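Local structure of PR domain zinc finger protein 2 (Homo sapiens, 2QPW) at residues A[13-16]-A[17-20]; A[64-67]-A[68-71]. The protein methylates histone H3 on a specific lysine using S-adenosyl-L-methionine, this chain being its PR (SET-related) methyltransferase domain, and may also act as a DNA-binding transcription factor. One frame throughout, in Å; residues are numbered along the deposited sequence.

Interaction 1 of 2, residues A[13-16]-A[17-20]; sequences TETL and AEVP
T15 and E18 form a local contact spanning a short 3-10 turn, combining side-chain and backbone bonds, on the surface of the domain in the loop that leads to helix 21-25. One carboxylate oxygen does most of the work. E18 OE1 accepts from T15 N at 2.8 Å and from the hydroxyl T15 OG1 at 2.6 Å, and both donors come from the same face of the carboxylate plane. The amide approaches on the anti side, fairly near that plane, whereas the hydroxyl stands well above it. E18 reaches this position with a nearly eclipsed first torsion (chi1 16°) and a bend at chi2 (-81°), which fold CG back to 3.2 Å from T15 O. The first torsion is probably strained, a cost apparently offset by the two bonds. The main chain completes the turn: E18 N donates to T15 O at 3.1 Å, and V19 N donates to L16 O at 3.2 Å in a nearly straight bond. The motif is thus a 3-10 (beta) turn closed by E18 N and T15 O, with the E18 side chain folded back onto T15 N. A17 N adds a weak bond to T15 OG1, which thus accepts while it donates to E18. Two donors on OE1, T15 N and T15 OG1, would probably favour the charged carboxylate. E14 fastens this segment to the body of the PR domain, with OE1 accepting from I43 N and OE2 in a salt bridge with R101. A water at 3.1 Å from E14 OE2 also gives a weak bond to E18 O. From the turn and the residue after it, the side chains of L16 and V19 touch L33 of strand 31-35, and V19 also packs on Y102.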
loop_
_atom_site.group_PDB
_atom_site.type_symbol
_atom_site.label_atom_id
_atom_site.label_comp_id
_atom_site.label_asym_id
_atom_site.label_seq_id
_atom_site.Cartn_x
_atom_site.Cartn_y
_atom_site.Cartn_z
ATOM N N THR A 13 -17.773 3.193 -4.579
ATOM C CA THR A 13 -17.157 1.881 -4.804
ATOM C C THR A 13 -16.063 1.983 -5.874
ATOM O O THR A 13 -16.270 2.624 -6.917
ATOM C CB THR A 13 -18.206 0.834 -5.248
ATOM O OG1 THR A 13 -19.245 0.735 -4.257
ATOM C CG2 THR A 13 -17.562 -0.530 -5.424
ATOM N N GLU A 14 -14.908 1.360 -5.625
ATOM C CA GLU A 14 -13.824 1.306 -6.603
ATOM C C GLU A 14 -13.716 -0.120 -7.127
ATOM O O GLU A 14 -13.471 -1.048 -6.334
ATOM C CB GLU A 14 -12.519 1.705 -5.905
ATOM C CG GLU A 14 -11.279 1.693 -6.763
ATOM C CD GLU A 14 -10.040 1.872 -5.890
ATOM O OE1 GLU A 14 -9.750 0.975 -5.048
ATOM O OE2 GLU A 14 -9.393 2.943 -6.020
ATOM N N THR A 15 -13.878 -0.310 -8.444
ATOM C CA THR A 15 -13.780 -1.650 -9.066
ATOM C C THR A 15 -12.536 -1.846 -9.952
ATOM O O THR A 15 -11.818 -0.883 -10.208
ATOM C CB THR A 15 -15.052 -1.985 -9.874
ATOM O OG1 THR A 15 -14.991 -1.333 -11.159
ATOM C CG2 THR A 15 -16.280 -1.504 -9.103
ATOM N N LEU A 16 -12.271 -3.080 -10.409
ATOM C CA LEU A 16 -11.124 -3.306 -11.310
ATOM C C LEU A 16 -11.210 -2.468 -12.589
ATOM O O LEU A 16 -10.182 -2.008 -13.128
ATOM C CB LEU A 16 -10.898 -4.798 -11.650
ATOM C CG LEU A 16 -10.226 -5.703 -10.638
ATOM C CD1 LEU A 16 -10.312 -7.182 -11.096
ATOM C CD2 LEU A 16 -8.749 -5.290 -10.373
ATOM N N ALA A 17 -12.439 -2.243 -13.059
ATOM C CA ALA A 17 -12.645 -1.425 -14.248
ATOM C C ALA A 17 -12.064 -0.021 -14.132
ATOM O O ALA A 17 -11.704 0.550 -15.156
ATOM C CB ALA A 17 -14.134 -1.372 -14.617
ATOM N N GLU A 18 -11.953 0.538 -12.917
ATOM C CA GLU A 18 -11.429 1.906 -12.759
ATOM C C GLU A 18 -9.917 2.079 -12.533
ATOM O O GLU A 18 -9.442 3.207 -12.340
ATOM C CB GLU A 18 -12.152 2.721 -11.693
ATOM C CG GLU A 18 -12.985 2.020 -10.717
ATOM C CD GLU A 18 -14.357 1.671 -11.264
ATOM O OE1 GLU A 18 -15.157 1.131 -10.483
ATOM O OE2 GLU A 18 -14.639 1.916 -12.462
ATOM N N VAL A 19 -9.175 0.986 -12.518
ATOM C CA VAL A 19 -7.736 1.097 -12.302
ATOM C C VAL A 19 -7.133 1.597 -13.643
ATOM O O VAL A 19 -7.571 1.116 -14.711
ATOM C CB VAL A 19 -7.135 -0.262 -11.920
ATOM C CG1 VAL A 19 -5.594 -0.163 -11.768
ATOM C CG2 VAL A 19 -7.803 -0.795 -10.636
ATOM N N PRO A 20 -6.180 2.559 -13.596
ATOM C CA PRO A 20 -5.526 2.974 -14.860
ATOM C C PRO A 20 -4.894 1.786 -15.599
ATOM O O PRO A 20 -4.293 0.917 -14.969
ATOM C CB PRO A 20 -4.432 3.948 -14.390
ATOM C CG PRO A 20 -4.963 4.524 -13.092
ATOM C CD PRO A 20 -5.682 3.342 -12.442
HETATM O O HOH W 1 -8.790 3.188 -9.006
#

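Interaction 2 of 2, residues A[64-67]-A[68-71]; sequences KKKR and SQVK
The guanidinium of R67 meets V70 at its edge: V70 CA lies in its plane, and V70 O accepts from NH1 at 3.2 Å from a position tilted slightly out of that plane. A water bridges R67 NH2 to the same carbonyl oxygen. With CG anti to the backbone N (chi1 -176°) and a bend at chi2 (73°), the R67 chain doubles back, and NH1 comes within 3.4 Å of V70 CB. The second flat group, the amide of Q69, offers OE1 to K66 N at 2.8 Å, in the carbonyl plane and on a lone pair. Q69 N in turn donates to K66 O at 2.9 Å, so side chain and backbone together join the same two residues. Alongside the turn, K65 CB packs against V70 CG2 at 3.8 Å, the two side chains crossing at about a right angle. K65 NZ and K71 NZ are 3.8 Å apart, and D90 forms salt bridges with both; a water further joins K65 NZ to Q69 O. A weak bond from V70 N to R67 O extends the pattern, giving two overlapping type I beta turns that lead the chain away from edge strand 63-65 of a three-stranded antiparallel sheet.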
loop_
_atom_site.group_PDB
_atom_site.type_symbol
_atom_site.label_atom_id
_atom_site.label_comp_id
_atom_site.label_asym_id
_atom_site.label_seq_id
_atom_site.Cartn_x
_atom_site.Cartn_y
_atom_site.Cartn_z
ATOM N N LYS A 64 4.587 15.193 -5.140
ATOM C CA LYS A 64 5.197 15.854 -3.946
ATOM C C LYS A 64 4.323 17.042 -3.512
ATOM O O LYS A 64 4.074 17.951 -4.325
ATOM C CB LYS A 64 6.593 16.380 -4.302
ATOM C CG LYS A 64 7.675 15.375 -4.178
ATOM C CD LYS A 64 9.079 16.009 -4.348
ATOM C CE LYS A 64 9.952 14.959 -5.033
ATOM N NZ LYS A 64 11.394 15.148 -4.781
ATOM N N LYS A 65 3.834 17.021 -2.274
ATOM C CA LYS A 65 2.968 18.086 -1.750
ATOM C C LYS A 65 3.347 18.411 -0.295
ATOM O O LYS A 65 3.899 17.559 0.421
ATOM C CB LYS A 65 1.488 17.671 -1.779
ATOM C CG LYS A 65 0.946 17.219 -3.159
ATOM C CD LYS A 65 -0.534 16.919 -3.057
ATOM C CE LYS A 65 -1.074 16.375 -4.364
ATOM N NZ LYS A 65 -2.510 16.081 -4.196
ATOM N N LYS A 66 3.070 19.642 0.143
ATOM C CA LYS A 66 3.253 19.973 1.579
ATOM C C LYS A 66 2.165 19.285 2.410
ATOM O O LYS A 66 1.061 19.037 1.910
ATOM C CB LYS A 66 3.185 21.480 1.844
ATOM C CG LYS A 66 4.123 22.330 1.028
ATOM C CD LYS A 66 3.945 23.801 1.415
ATOM C CE LYS A 66 2.678 24.374 0.772
ATOM N NZ LYS A 66 2.376 25.708 1.359
ATOM N N ARG A 67 2.471 19.008 3.682
ATOM C CA ARG A 67 1.476 18.362 4.573
ATOM C C ARG A 67 0.119 19.073 4.562
ATOM O O ARG A 67 -0.944 18.417 4.638
ATOM C CB ARG A 67 2.013 18.238 6.009
ATOM C CG ARG A 67 1.079 17.477 6.988
ATOM C CD ARG A 67 1.080 15.956 6.696
ATOM N NE ARG A 67 -0.146 15.235 7.082
ATOM C CZ ARG A 67 -1.260 15.148 6.340
ATOM N NH1 ARG A 67 -1.341 15.768 5.172
ATOM N NH2 ARG A 67 -2.313 14.453 6.774
ATOM N N SER A 68 0.139 20.413 4.491
ATOM C CA SER A 68 -1.100 21.205 4.526
ATOM C C SER A 68 -1.996 21.036 3.279
ATOM O O SER A 68 -3.145 21.499 3.266
ATOM C CB SER A 68 -0.784 22.689 4.792
ATOM O OG SER A 68 -0.029 23.273 3.737
ATOM N N GLN A 69 -1.474 20.394 2.235
ATOM C CA GLN A 69 -2.219 20.173 0.977
ATOM C C GLN A 69 -2.793 18.758 0.846
ATOM O O GLN A 69 -3.605 18.493 -0.048
ATOM C CB GLN A 69 -1.278 20.357 -0.221
ATOM C CG GLN A 69 -0.635 21.722 -0.381
ATOM C CD GLN A 69 0.305 21.772 -1.584
ATOM O OE1 GLN A 69 1.431 21.228 -1.558
ATOM N NE2 GLN A 69 -0.153 22.425 -2.659
ATOM N N VAL A 70 -2.338 17.828 1.680
ATOM C CA VAL A 70 -2.823 16.437 1.591
ATOM C C VAL A 70 -4.003 16.244 2.555
ATOM O O VAL A 70 -3.993 16.781 3.650
ATOM C CB VAL A 70 -1.679 15.414 1.789
ATOM C CG1 VAL A 70 -2.185 13.971 1.641
ATOM C CG2 VAL A 70 -0.580 15.680 0.747
ATOM N N LYS A 71 -5.015 15.486 2.125
ATOM C CA LYS A 71 -6.306 15.379 2.842
ATOM C C LYS A 71 -6.590 13.998 3.471
ATOM O O LYS A 71 -7.618 13.814 4.145
ATOM C CB LYS A 71 -7.461 15.760 1.902
ATOM C CG LYS A 71 -7.069 16.067 0.430
ATOM C CD LYS A 71 -6.820 14.821 -0.465
ATOM C CE LYS A 71 -5.331 14.425 -0.584
ATOM N NZ LYS A 71 -4.929 14.182 -1.988
HETATM O O HOH W 2 -4.018 17.758 -2.733
HETATM O O HOH W 3 2.137 24.809 4.485
HETATM O O HOH W 4 -4.790 14.870 6.132
#

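Overall arrangement
Interactions 1 and 2 follow one another along the chain and lie on the surface, their centres 24 Å apart and their nearest atoms about 13 Å apart, so they do not touch. They nevertheless use the same device: an oxygen on the side chain three residues ahead binds a backbone amide, while the backbone bond of the turn runs the other way. The acceptor is a glutamate carboxylate in 13-20 and a glutamine side-chain carboxamide in 64-71. The first turn precedes helix 21-25; the second follows strand 63-65. They also settle on different parts of the fold, 13-20 packing on strand 31-35 of a two-stranded sheet and 64-71 on strand 85-90 of a three-stranded one.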